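Local coordinates for protein phosphoribosylaminoimidazole carboxylase (Bombyx mori, PDB 4JA0) that probably catalyses two steps of de novo purine biosynthesis, pairing an AIR carboxylase domain with a SAICAR synthetase domain in one octameric enzyme, at residues A[318-331]-A[340-353]. Residues are numbered along the deposited sequence; the frame is centred on the assembly and turned at random.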
# COMPACT_ATOMS: atom_id res chain seq x y z
N GLU A 318 13.50 -12.59 35.15
CA GLU A 318 12.93 -11.62 36.07
C GLU A 318 13.37 -11.82 37.53
O GLU A 318 13.07 -10.97 38.39
CB GLU A 318 11.41 -11.64 35.95
CG GLU A 318 10.87 -10.84 34.78
CD GLU A 318 9.37 -10.63 34.85
OE1 GLU A 318 8.86 -9.60 34.34
OE2 GLU A 318 8.68 -11.51 35.43
N ASP A 319 14.05 -12.93 37.79
CA ASP A 319 14.70 -13.17 39.08
C ASP A 319 16.09 -12.53 39.07
O ASP A 319 17.11 -13.23 38.99
CB ASP A 319 14.84 -14.68 39.31
CG ASP A 319 15.45 -15.04 40.66
OD1 ASP A 319 15.43 -14.21 41.61
OD2 ASP A 319 15.96 -16.18 40.77
N THR A 320 16.12 -11.21 39.18
CA THR A 320 17.38 -10.48 39.18
C THR A 320 17.25 -9.23 40.02
O THR A 320 16.13 -8.86 40.38
CB THR A 320 17.75 -10.04 37.73
OG1 THR A 320 19.05 -9.41 37.72
CG2 THR A 320 16.70 -9.07 37.14
N HIS A 321 18.38 -8.61 40.36
CA HIS A 321 18.35 -7.24 40.88
C HIS A 321 19.12 -6.30 39.95
O HIS A 321 19.24 -5.11 40.21
CB HIS A 321 18.83 -7.18 42.33
CG HIS A 321 17.83 -7.70 43.31
ND1 HIS A 321 18.16 -8.50 44.39
CD2 HIS A 321 16.49 -7.50 43.40
CE1 HIS A 321 17.07 -8.79 45.07
NE2 HIS A 321 16.04 -8.19 44.50
N GLY A 322 19.58 -6.85 38.83
CA GLY A 322 20.21 -6.03 37.82
C GLY A 322 19.22 -5.53 36.79
O GLY A 322 18.02 -5.80 36.88
N ALA A 323 19.73 -4.81 35.80
CA ALA A 323 18.89 -4.26 34.75
C ALA A 323 18.58 -5.32 33.69
O ALA A 323 19.39 -6.22 33.44
CB ALA A 323 19.57 -3.07 34.11
N LEU A 324 17.44 -5.18 33.04
CA LEU A 324 17.00 -6.21 32.14
C LEU A 324 16.30 -5.61 30.93
O LEU A 324 15.35 -4.85 31.07
CB LEU A 324 16.07 -7.15 32.90
CG LEU A 324 15.51 -8.37 32.19
CD1 LEU A 324 16.65 -9.22 31.69
CD2 LEU A 324 14.62 -9.14 33.14
N VAL A 325 16.77 -5.97 29.75
CA VAL A 325 16.13 -5.58 28.50
C VAL A 325 15.87 -6.79 27.62
O VAL A 325 16.78 -7.58 27.37
CB VAL A 325 17.00 -4.60 27.72
CG1 VAL A 325 16.38 -4.35 26.37
CG2 VAL A 325 17.10 -3.30 28.47
N PHE A 326 14.62 -6.93 27.16
CA PHE A 326 14.25 -7.98 26.21
C PHE A 326 14.16 -7.49 24.77
O PHE A 326 13.51 -6.47 24.50
CB PHE A 326 12.91 -8.59 26.58
CG PHE A 326 12.90 -9.30 27.88
CD1 PHE A 326 13.73 -10.39 28.08
CD2 PHE A 326 12.06 -8.89 28.89
CE1 PHE A 326 13.73 -11.06 29.30
CE2 PHE A 326 12.04 -9.56 30.11
CZ PHE A 326 12.88 -10.64 30.32
N ILE A 327 14.78 -8.23 23.86
CA ILE A 327 14.62 -7.96 22.44
C ILE A 327 13.85 -9.09 21.79
O ILE A 327 14.23 -10.26 21.94
CB ILE A 327 15.99 -7.76 21.75
CG1 ILE A 327 16.63 -6.47 22.28
CG2 ILE A 327 15.83 -7.74 20.21
CD1 ILE A 327 18.06 -6.27 21.85
N ALA A 328 12.74 -8.74 21.13
CA ALA A 328 11.87 -9.72 20.48
C ALA A 328 12.05 -9.78 18.98
O ALA A 328 11.73 -8.82 18.26
CB ALA A 328 10.40 -9.46 20.82
N VAL A 329 12.52 -10.94 18.52
CA VAL A 329 12.75 -11.21 17.10
C VAL A 329 11.81 -12.29 16.56
O VAL A 329 12.00 -13.48 16.79
CB VAL A 329 14.21 -11.64 16.86
CG1 VAL A 329 14.45 -11.93 15.38
CG2 VAL A 329 15.16 -10.58 17.35
N ALA A 330 10.78 -11.86 15.84
CA ALA A 330 9.81 -12.81 15.30
C ALA A 330 9.38 -12.41 13.89
O ALA A 330 8.84 -11.32 13.69
CB ALA A 330 8.60 -12.93 16.22
N GLY A 331 9.64 -13.28 12.92
CA GLY A 331 9.18 -13.05 11.56
C GLY A 331 7.67 -13.18 11.45
O GLY A 331 6.99 -13.51 12.43
N LEU A 340 5.27 -10.66 25.49
CA LEU A 340 6.24 -10.27 26.52
C LEU A 340 5.85 -8.95 27.16
O LEU A 340 5.79 -8.82 28.38
CB LEU A 340 7.64 -10.12 25.94
CG LEU A 340 8.34 -11.43 25.60
CD1 LEU A 340 9.67 -11.19 24.92
CD2 LEU A 340 8.53 -12.22 26.89
N SER A 341 5.53 -8.00 26.30
CA SER A 341 5.21 -6.67 26.74
C SER A 341 4.03 -6.71 27.70
O SER A 341 3.97 -5.93 28.67
CB SER A 341 4.92 -5.81 25.51
OG SER A 341 4.73 -4.45 25.87
N GLY A 342 3.11 -7.65 27.48
CA GLY A 342 1.93 -7.78 28.32
C GLY A 342 2.17 -8.48 29.66
O GLY A 342 1.36 -8.38 30.58
N ASN A 343 3.28 -9.19 29.77
CA ASN A 343 3.54 -9.98 30.96
C ASN A 343 4.78 -9.54 31.75
O ASN A 343 5.05 -10.08 32.83
CB ASN A 343 3.62 -11.46 30.60
CG ASN A 343 2.26 -12.03 30.18
OD1 ASN A 343 1.45 -12.41 31.02
ND2 ASN A 343 2.02 -12.07 28.89
N THR A 344 5.51 -8.56 31.25
CA THR A 344 6.66 -8.06 32.00
C THR A 344 6.65 -6.55 32.12
O THR A 344 5.91 -5.85 31.43
CB THR A 344 8.03 -8.51 31.40
OG1 THR A 344 9.04 -8.44 32.40
CG2 THR A 344 8.42 -7.67 30.24
N SER A 345 7.50 -6.05 32.99
CA SER A 345 7.52 -4.64 33.28
C SER A 345 8.82 -4.08 32.75
O SER A 345 9.00 -2.86 32.66
CB SER A 345 7.43 -4.44 34.79
OG SER A 345 7.55 -3.08 35.13
N TYR A 346 9.71 -4.97 32.35
CA TYR A 346 10.97 -4.55 31.74
C TYR A 346 10.72 -4.17 30.28
O TYR A 346 9.83 -4.72 29.61
CB TYR A 346 12.02 -5.68 31.86
CG TYR A 346 12.29 -6.03 33.30
CD1 TYR A 346 13.24 -5.33 34.05
CD2 TYR A 346 11.56 -7.04 33.93
CE1 TYR A 346 13.46 -5.63 35.38
CE2 TYR A 346 11.78 -7.36 35.25
CZ TYR A 346 12.73 -6.65 35.97
OH TYR A 346 12.94 -6.96 37.28
N PRO A 347 11.49 -3.20 29.78
CA PRO A 347 11.38 -2.73 28.40
C PRO A 347 11.52 -3.86 27.39
O PRO A 347 12.41 -4.71 27.52
CB PRO A 347 12.54 -1.74 28.26
CG PRO A 347 13.45 -2.03 29.45
CD PRO A 347 12.54 -2.48 30.52
N VAL A 348 10.64 -3.87 26.39
CA VAL A 348 10.66 -4.88 25.34
C VAL A 348 10.80 -4.19 24.00
O VAL A 348 9.97 -3.35 23.65
CB VAL A 348 9.37 -5.72 25.34
CG1 VAL A 348 9.32 -6.60 24.09
CG2 VAL A 348 9.23 -6.56 26.60
N ILE A 349 11.83 -4.55 23.25
CA ILE A 349 12.05 -3.98 21.91
C ILE A 349 11.85 -5.04 20.83
O ILE A 349 12.41 -6.15 20.94
CB ILE A 349 13.47 -3.37 21.75
CG1 ILE A 349 13.78 -2.43 22.92
CG2 ILE A 349 13.60 -2.62 20.43
CD1 ILE A 349 15.23 -2.04 23.00
N ASN A 350 11.05 -4.69 19.82
CA ASN A 350 10.81 -5.55 18.66
C ASN A 350 11.76 -5.30 17.50
O ASN A 350 11.76 -4.21 16.91
CB ASN A 350 9.41 -5.32 18.13
CG ASN A 350 8.37 -5.75 19.09
OD1 ASN A 350 8.49 -6.81 19.70
ND2 ASN A 350 7.32 -4.95 19.22
N CYS A 351 12.50 -6.34 17.11
CA CYS A 351 13.36 -6.23 15.95
C CYS A 351 13.07 -7.37 14.97
O CYS A 351 13.71 -8.41 15.00
CB CYS A 351 14.84 -6.22 16.39
SG CYS A 351 16.00 -5.88 15.04
N PRO A 352 12.08 -7.17 14.11
CA PRO A 352 11.78 -8.20 13.12
C PRO A 352 12.99 -8.38 12.22
O PRO A 352 13.74 -7.43 12.01
CB PRO A 352 10.62 -7.60 12.33
CG PRO A 352 10.02 -6.60 13.26
CD PRO A 352 11.15 -6.03 14.03
N PRO A 353 13.22 -9.61 11.77
CA PRO A 353 14.31 -9.89 10.83
C PRO A 353 13.93 -9.36 9.47
O PRO A 353 12.75 -9.07 9.25
CB PRO A 353 14.39 -11.43 10.83
CG PRO A 353 13.05 -11.91 11.32
CD PRO A 353 12.51 -10.83 12.22
O HOH W 1 5.51 -12.01 35.03
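Phe326 and Ala328 pair with Val348 and Asn350 where strands 323-329 and 348-350 run parallel, the two strands of a beta-alpha-beta unit joined by helix 336-343, in the five-stranded parallel sheet of the AIR carboxylase domain. Four backbone hydrogen bonds join them: Phe326 N to Pro347 O (3.2 Å), Ile349 N to Phe326 O, Ala328 N to Ile349 O and Cys351 N to Ala328 O. On its other edge, strand 323-329 bonds to strand 267-273, which makes it an interior strand.

Tyr346 buries more surface against 318-331 than any other residue of 340-353. Leu324, its CG anti to the backbone N (chi1 -177°), lays CD2 over one face of the tyrosine ring, 3.8 Å from the centroid, a CH-pi contact. The ring of Trp399 of the second subunit also meets Tyr346, whose OH bonds to Lys181 of that subunit. Replacing Tyr346 by alanine would take away the ring and hydroxyl, and is likely to leave Leu324 CD2 without its aromatic platform and that lysine without its hydroxyl partner. Further along, Val325 CG2 lies 4.0 Å from Pro347 CG, and Phe326 turns its ring edge to Thr344 OG1.

Polar contacts gather at Glu318, whose OE1 forms a salt bridge with Arg403 NH2 of the second subunit. A water oxygen donates to Glu318 OE2 at 3.2 Å and to Asn343 O at 3.0 Å, bridging the two segments.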